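Local structure of DUF5636 domain-containing protein (Legionella pneumophila subsp. pneumophila str. Philadelphia 1, 4RD8) at residues Q134-R142 against T154-L165. The protein is of unknown function and belongs to the DUF5636 family, with a strand-free fold of helices and loops. The protein carries 3 engineered substitutions. Residues are numbered along the deposited sequence; the frame is centred on the assembly and turned at random.
Sequences QWCLIILKR and TSEICDRIYKKL. Unlike the reference sequence in segment 134-142: Arg142 (reference Gln).
Trp135 of helix 130-144 meets the short helix 157-162 and its flanking residues in a buried, largely apolar contact, about 8 Å, centre to centre, from the centre of the chain. The indole lies between the two helices, whose segment axes come no closer than 12.4 Å. Tyr162 stands edge-on over one indole face, with its CD1 3.6 Å from Trp135 CE2. This is a T-shaped pair, with the planes at 89°. Tyr162 CG lies anti to its own backbone N (chi1 -178°), which carries the ring across to the indole. Its OH bonds to Phe114 O. Ile138 CD1 lies over the other indole face, from within the same helix. At the indole rim, Ile161 CG2 is 3.7 Å from Trp135 CH2, and Leu165 CD1 is 3.6 Å from Trp135 CZ2.

The two segments belong to a strand-free fold of helices joined by long loops, and their helices run at 115° to each other. A wider pi-type turn at 158-162 interrupts the regular alpha-helical bonding beside the indole. Helices 69-85 and 179-184 also touch Trp135, through Leu83 and Ile184.

Ile157 links the indole to Ile139: its CG2 is 4.0 Å from Trp135 CZ3, and its CD1 meets Ile139 CG1. At the far end Thr154 OG1 sits over one face of the Arg142 guanidinium. It lies 3.0 Å from Arg142 CD and 3.1 Å from Arg142 NE, at an angle too poor for a hydrogen bond. That NE instead bonds to Ile152 O. Arg142 differs from the reference sequence, which has Gln here.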
ATOM      1  N   GLN A 134       1.662   1.863   1.048  1.00 21.99           N
ATOM      2  CA  GLN A 134       2.170   0.493   1.203  1.00 22.74           C
ATOM      3  C   GLN A 134       2.350  -0.165  -0.152  1.00 22.47           C
ATOM      4  O   GLN A 134       3.402  -0.743  -0.437  1.00 21.72           O
ATOM      5  CB  GLN A 134       1.232  -0.361   2.063  1.00 15.99           C
ATOM      6  CG  GLN A 134       1.352  -0.082   3.549  1.00 20.05           C
ATOM      7  CD  GLN A 134       0.156  -0.606   4.321  1.00 19.07           C
ATOM      8  OE1 GLN A 134      -0.980  -0.532   3.841  1.00 23.16           O
ATOM      9  NE2 GLN A 134       0.401  -1.141   5.511  1.00 21.63           N
ATOM     10  N   TRP A 135       1.321  -0.062  -0.985  1.00 18.35           N
ATOM     11  CA  TRP A 135       1.396  -0.636  -2.318  1.00 16.55           C
ATOM     12  C   TRP A 135       2.464   0.019  -3.184  1.00 20.31           C
ATOM     13  O   TRP A 135       3.190  -0.676  -3.894  1.00 19.32           O
ATOM     14  CB  TRP A 135      -0.000  -0.718  -2.975  1.00 17.13           C
ATOM     15  CG  TRP A 135      -0.706  -1.888  -2.378  1.00 17.61           C
ATOM     16  CD1 TRP A 135      -1.602  -1.876  -1.350  1.00 19.61           C
ATOM     17  CD2 TRP A 135      -0.472  -3.269  -2.701  1.00 21.80           C
ATOM     18  NE1 TRP A 135      -1.973  -3.169  -1.040  1.00 22.02           N
ATOM     19  CE2 TRP A 135      -1.288  -4.036  -1.845  1.00 20.51           C
ATOM     20  CE3 TRP A 135       0.341  -3.921  -3.633  1.00 22.59           C
ATOM     21  CZ2 TRP A 135      -1.326  -5.436  -1.912  1.00 21.23           C
ATOM     22  CZ3 TRP A 135       0.304  -5.309  -3.694  1.00 20.57           C
ATOM     23  CH2 TRP A 135      -0.523  -6.051  -2.832  1.00 20.47           C
ATOM     24  N   CYS A 136       2.602   1.342  -3.105  1.00 18.28           N
ATOM     25  CA  CYS A 136       3.690   1.994  -3.830  1.00 16.72           C
ATOM     26  C   CYS A 136       5.056   1.467  -3.389  1.00 20.06           C
ATOM     27  O   CYS A 136       5.940   1.317  -4.210  1.00 20.58           O
ATOM     28  CB  CYS A 136       3.652   3.522  -3.686  1.00 19.25           C
ATOM     29  SG  CYS A 136       2.252   4.284  -4.516  1.00 24.03           S
ATOM     30  N   LEU A 137       5.232   1.203  -2.093  1.00 21.94           N
ATOM     31  CA  LEU A 137       6.521   0.699  -1.605  1.00 21.67           C
ATOM     32  C   LEU A 137       6.806  -0.699  -2.179  1.00 21.01           C
ATOM     33  O   LEU A 137       7.923  -0.989  -2.622  1.00 22.53           O
ATOM     34  CB  LEU A 137       6.555   0.679  -0.070  1.00 22.49           C
ATOM     35  CG  LEU A 137       6.429   2.056   0.600  1.00 23.25           C
ATOM     36  CD1 LEU A 137       6.313   1.895   2.113  1.00 32.57           C
ATOM     37  CD2 LEU A 137       7.627   2.957   0.255  1.00 26.36           C
ATOM     38  N   ILE A 138       5.789  -1.551  -2.159  1.00 23.49           N
ATOM     39  CA  ILE A 138       5.858  -2.882  -2.761  1.00 22.30           C
ATOM     40  C   ILE A 138       6.209  -2.814  -4.248  1.00 22.37           C
ATOM     41  O   ILE A 138       7.097  -3.536  -4.715  1.00 23.54           O
ATOM     42  CB  ILE A 138       4.530  -3.619  -2.570  1.00 21.94           C
ATOM     43  CG1 ILE A 138       4.404  -4.058  -1.118  1.00 20.85           C
ATOM     44  CG2 ILE A 138       4.429  -4.845  -3.481  1.00 18.46           C
ATOM     45  CD1 ILE A 138       2.960  -4.238  -0.701  1.00 18.28           C
ATOM     46  N   ILE A 139       5.524  -1.942  -4.982  1.00 21.92           N
ATOM     47  CA  ILE A 139       5.778  -1.781  -6.415  1.00 19.56           C
ATOM     48  C   ILE A 139       7.178  -1.242  -6.688  1.00 24.53           C
ATOM     49  O   ILE A 139       7.881  -1.771  -7.535  1.00 22.78           O
ATOM     50  CB  ILE A 139       4.721  -0.876  -7.078  1.00 20.58           C
ATOM     51  CG1 ILE A 139       3.344  -1.523  -6.941  1.00 20.38           C
ATOM     52  CG2 ILE A 139       5.067  -0.603  -8.548  1.00 21.19           C
ATOM     53  CD1 ILE A 139       2.179  -0.515  -6.960  1.00 19.66           C
ATOM     54  N   LEU A 140       7.582  -0.188  -5.978  1.00 22.91           N
ATOM     55  CA  LEU A 140       8.943   0.337  -6.116  1.00 22.93           C
ATOM     56  C   LEU A 140      10.009  -0.703  -5.767  1.00 27.00           C
ATOM     57  O   LEU A 140      11.049  -0.763  -6.416  1.00 26.98           O
ATOM     58  CB  LEU A 140       9.136   1.597  -5.264  1.00 25.70           C
ATOM     59  CG  LEU A 140       8.317   2.825  -5.691  1.00 25.54           C
ATOM     60  CD1 LEU A 140       8.419   3.917  -4.626  1.00 27.90           C
ATOM     61  CD2 LEU A 140       8.804   3.367  -7.024  1.00 29.42           C
ATOM     62  N   LYS A 141       9.757  -1.522  -4.749  1.00 23.22           N
ATOM     63  CA  LYS A 141      10.714  -2.574  -4.407  1.00 24.24           C
ATOM     64  C   LYS A 141      10.880  -3.533  -5.589  1.00 24.52           C
ATOM     65  O   LYS A 141      12.003  -3.849  -5.978  1.00 28.78           O
ATOM     66  CB  LYS A 141      10.265  -3.336  -3.154  1.00 25.19           C
ATOM     67  CG  LYS A 141      11.191  -4.477  -2.736  1.00 26.56           C
ATOM     68  CD  LYS A 141      12.594  -4.004  -2.441  1.00 26.75           C
ATOM     69  CE  LYS A 141      13.416  -5.133  -1.826  1.00 27.93           C
ATOM     70  NZ  LYS A 141      14.769  -4.675  -1.428  1.00 27.25           N
ATOM     71  N   ARG A 142       9.765  -3.963  -6.175  1.00 22.53           N
ATOM     72  CA  ARG A 142       9.828  -4.906  -7.303  1.00 21.38           C
ATOM     73  C   ARG A 142      10.534  -4.299  -8.518  1.00 26.03           C
ATOM     74  O   ARG A 142      11.279  -4.992  -9.224  1.00 26.91           O
ATOM     75  CB  ARG A 142       8.424  -5.419  -7.660  1.00 24.47           C
ATOM     76  CG  ARG A 142       8.411  -6.499  -8.748  1.00 26.64           C
ATOM     77  CD  ARG A 142       8.316  -5.867 -10.120  1.00 27.25           C
ATOM     78  NE  ARG A 142       8.584  -6.795 -11.220  1.00 28.76           N
ATOM     79  CZ  ARG A 142       9.704  -6.830 -11.933  1.00 28.97           C
ATOM     80  NH1 ARG A 142      10.715  -6.008 -11.660  1.00 26.99           N
ATOM     81  NH2 ARG A 142       9.817  -7.703 -12.927  1.00 27.10           N
ATOM     82  N   THR A 154       5.800  -6.182 -13.628  1.00 26.88           N
ATOM     83  CA  THR A 154       5.326  -5.150 -12.714  1.00 22.06           C
ATOM     84  C   THR A 154       3.841  -4.870 -12.955  1.00 21.80           C
ATOM     85  O   THR A 154       3.071  -4.700 -12.013  1.00 24.03           O
ATOM     86  CB  THR A 154       6.158  -3.862 -12.867  1.00 22.97           C
ATOM     87  OG1 THR A 154       7.518  -4.137 -12.493  1.00 27.10           O
ATOM     88  CG2 THR A 154       5.600  -2.748 -11.986  1.00 25.02           C
ATOM     89  N   SER A 155       3.442  -4.888 -14.223  1.00 21.68           N
ATOM     90  CA  SER A 155       2.067  -4.573 -14.604  1.00 21.36           C
ATOM     91  C   SER A 155       1.068  -5.644 -14.156  1.00 21.57           C
ATOM     92  O   SER A 155      -0.143  -5.450 -14.279  1.00 21.41           O
ATOM     93  CB  SER A 155       1.969  -4.381 -16.116  1.00 28.55           C
ATOM     94  OG  SER A 155       2.224  -5.596 -16.799  1.00 31.83           O
ATOM     95  N   GLU A 156       1.568  -6.771 -13.645  1.00 23.68           N
ATOM     96  CA  GLU A 156       0.681  -7.852 -13.188  1.00 19.06           C
ATOM     97  C   GLU A 156       0.561  -7.952 -11.672  1.00 21.53           C
ATOM     98  O   GLU A 156      -0.067  -8.873 -11.162  1.00 22.18           O
ATOM     99  CB  GLU A 156       1.099  -9.203 -13.797  1.00 21.48           C
ATOM    100  CG  GLU A 156       0.988  -9.205 -15.323  1.00 24.94           C
ATOM    101  CD  GLU A 156       1.367 -10.528 -15.963  1.00 38.36           C
ATOM    102  OE1 GLU A 156       1.727 -11.479 -15.235  1.00 41.43           O
ATOM    103  OE2 GLU A 156       1.309 -10.622 -17.209  1.00 38.25           O
ATOM    104  N   ILE A 157       1.152  -6.999 -10.960  1.00 21.88           N
ATOM    105  CA  ILE A 157       1.101  -7.007  -9.498  1.00 16.92           C
ATOM    106  C   ILE A 157      -0.347  -6.910  -9.015  1.00 20.65           C
ATOM    107  O   ILE A 157      -0.753  -7.622  -8.093  1.00 18.76           O
ATOM    108  CB  ILE A 157       1.945  -5.856  -8.906  1.00 18.51           C
ATOM    109  CG1 ILE A 157       3.434  -6.200  -9.002  1.00 21.04           C
ATOM    110  CG2 ILE A 157       1.590  -5.613  -7.441  1.00 20.49           C
ATOM    111  CD1 ILE A 157       4.349  -5.016  -8.704  1.00 23.32           C
ATOM    112  N   CYS A 158      -1.139  -6.053  -9.648  1.00 15.99           N
ATOM    113  CA  CYS A 158      -2.536  -5.882  -9.221  1.00 18.41           C
ATOM    114  C   CYS A 158      -3.329  -7.183  -9.416  1.00 18.51           C
ATOM    115  O   CYS A 158      -3.952  -7.695  -8.483  1.00 17.73           O
ATOM    116  CB  CYS A 158      -3.201  -4.740  -9.981  1.00 16.15           C
ATOM    117  SG  CYS A 158      -4.830  -4.324  -9.308  1.00 18.55           S
ATOM    118  N   ASP A 159      -3.282  -7.736 -10.626  1.00 19.58           N
ATOM    119  CA  ASP A 159      -4.022  -8.963 -10.904  1.00 17.38           C
ATOM    120  C   ASP A 159      -3.544 -10.169 -10.086  1.00 19.12           C
ATOM    121  O   ASP A 159      -4.358 -10.961  -9.612  1.00 22.48           O
ATOM    122  CB  ASP A 159      -3.957  -9.321 -12.393  1.00 22.38           C
ATOM    123  CG  ASP A 159      -4.750  -8.362 -13.267  1.00 24.79           C
ATOM    124  OD1 ASP A 159      -5.488  -7.515 -12.730  1.00 26.10           O
ATOM    125  OD2 ASP A 159      -4.640  -8.469 -14.504  1.00 29.57           O
ATOM    126  N   ARG A 160      -2.231 -10.321  -9.944  1.00 18.19           N
ATOM    127  CA  ARG A 160      -1.684 -11.525  -9.308  1.00 21.94           C
ATOM    128  C   ARG A 160      -1.722 -11.500  -7.783  1.00 19.09           C
ATOM    129  O   ARG A 160      -1.650 -12.548  -7.137  1.00 20.43           O
ATOM    130  CB  ARG A 160      -0.248 -11.770  -9.762  1.00 20.31           C
ATOM    131  CG  ARG A 160      -0.135 -12.233 -11.193  1.00 23.90           C
ATOM    132  CD  ARG A 160       1.284 -12.638 -11.496  1.00 27.56           C
ATOM    133  NE  ARG A 160       1.461 -12.928 -12.916  1.00 36.86           N
ATOM    134  CZ  ARG A 160       2.307 -13.835 -13.395  1.00 48.71           C
ATOM    135  NH1 ARG A 160       3.049 -14.555 -12.567  1.00 49.18           N
ATOM    136  NH2 ARG A 160       2.403 -14.022 -14.705  1.00 49.22           N
ATOM    137  N   ILE A 161      -1.781 -10.304  -7.209  1.00 17.31           N
ATOM    138  CA  ILE A 161      -1.744 -10.180  -5.755  1.00 17.66           C
ATOM    139  C   ILE A 161      -2.915  -9.383  -5.169  1.00 18.11           C
ATOM    140  O   ILE A 161      -3.767  -9.933  -4.456  1.00 17.47           O
ATOM    141  CB  ILE A 161      -0.404  -9.569  -5.269  1.00 18.51           C
ATOM    142  CG1 ILE A 161       0.796 -10.305  -5.902  1.00 19.33           C
ATOM    143  CG2 ILE A 161      -0.314  -9.660  -3.764  1.00 18.95           C
ATOM    144  CD1 ILE A 161       2.116  -9.524  -5.791  1.00 20.23           C
ATOM    145  N   TYR A 162      -2.959  -8.090  -5.465  1.00 17.50           N
ATOM    146  CA  TYR A 162      -3.947  -7.190  -4.856  1.00 16.63           C
ATOM    147  C   TYR A 162      -5.395  -7.648  -5.018  1.00 17.93           C
ATOM    148  O   TYR A 162      -6.134  -7.730  -4.045  1.00 17.41           O
ATOM    149  CB  TYR A 162      -3.782  -5.790  -5.432  1.00 16.90           C
ATOM    150  CG  TYR A 162      -4.706  -4.735  -4.845  1.00 16.60           C
ATOM    151  CD1 TYR A 162      -4.391  -4.096  -3.651  1.00 17.88           C
ATOM    152  CD2 TYR A 162      -5.851  -4.348  -5.507  1.00 16.08           C
ATOM    153  CE1 TYR A 162      -5.217  -3.097  -3.129  1.00 14.64           C
ATOM    154  CE2 TYR A 162      -6.693  -3.356  -4.989  1.00 18.11           C
ATOM    155  CZ  TYR A 162      -6.361  -2.736  -3.795  1.00 16.20           C
ATOM    156  OH  TYR A 162      -7.195  -1.748  -3.298  1.00 18.13           O
ATOM    157  N   LYS A 163      -5.811  -7.950  -6.241  1.00 15.57           N
ATOM    158  CA  LYS A 163      -7.204  -8.344  -6.470  1.00 17.04           C
ATOM    159  C   LYS A 163      -7.589  -9.573  -5.689  1.00 18.57           C
ATOM    160  O   LYS A 163      -8.733  -9.701  -5.262  1.00 18.88           O
ATOM    161  CB  LYS A 163      -7.500  -8.570  -7.962  1.00 16.61           C
ATOM    162  CG  LYS A 163      -7.431  -7.300  -8.814  1.00 17.43           C
ATOM    163  CD  LYS A 163      -7.815  -7.625 -10.262  1.00 20.04           C
ATOM    164  CE  LYS A 163      -7.877  -6.394 -11.132  1.00 22.35           C
ATOM    165  NZ  LYS A 163      -8.229  -6.781 -12.534  1.00 26.68           N
ATOM    166  N   LYS A 164      -6.635 -10.474  -5.488  1.00 15.81           N
ATOM    167  CA  LYS A 164      -6.938 -11.711  -4.794  1.00 16.27           C
ATOM    168  C   LYS A 164      -7.169 -11.481  -3.315  1.00 18.37           C
ATOM    169  O   LYS A 164      -7.786 -12.317  -2.656  1.00 18.83           O
ATOM    170  CB  LYS A 164      -5.860 -12.780  -5.064  1.00 19.88           C
ATOM    171  CG  LYS A 164      -5.696 -13.035  -6.563  1.00 22.82           C
ATOM    172  CD  LYS A 164      -4.863 -14.271  -6.907  1.00 25.93           C
ATOM    173  CE  LYS A 164      -4.747 -14.421  -8.424  1.00 27.88           C
ATOM    174  NZ  LYS A 164      -4.025 -15.661  -8.858  1.00 34.14           N
ATOM    175  N   LEU A 165      -6.714 -10.337  -2.811  1.00 18.62           N
ATOM    176  CA  LEU A 165      -6.957  -9.963  -1.417  1.00 17.95           C
ATOM    177  C   LEU A 165      -8.425  -9.635  -1.173  1.00 20.77           C
ATOM    178  O   LEU A 165      -8.883  -9.612  -0.028  1.00 23.00           O
ATOM    179  CB  LEU A 165      -6.077  -8.782  -0.987  1.00 18.32           C
ATOM    180  CG  LEU A 165      -4.570  -9.023  -1.051  1.00 21.72           C
ATOM    181  CD1 LEU A 165      -3.810  -7.752  -0.622  1.00 22.08           C
ATOM    182  CD2 LEU A 165      -4.171 -10.218  -0.177  1.00 22.09           C
TER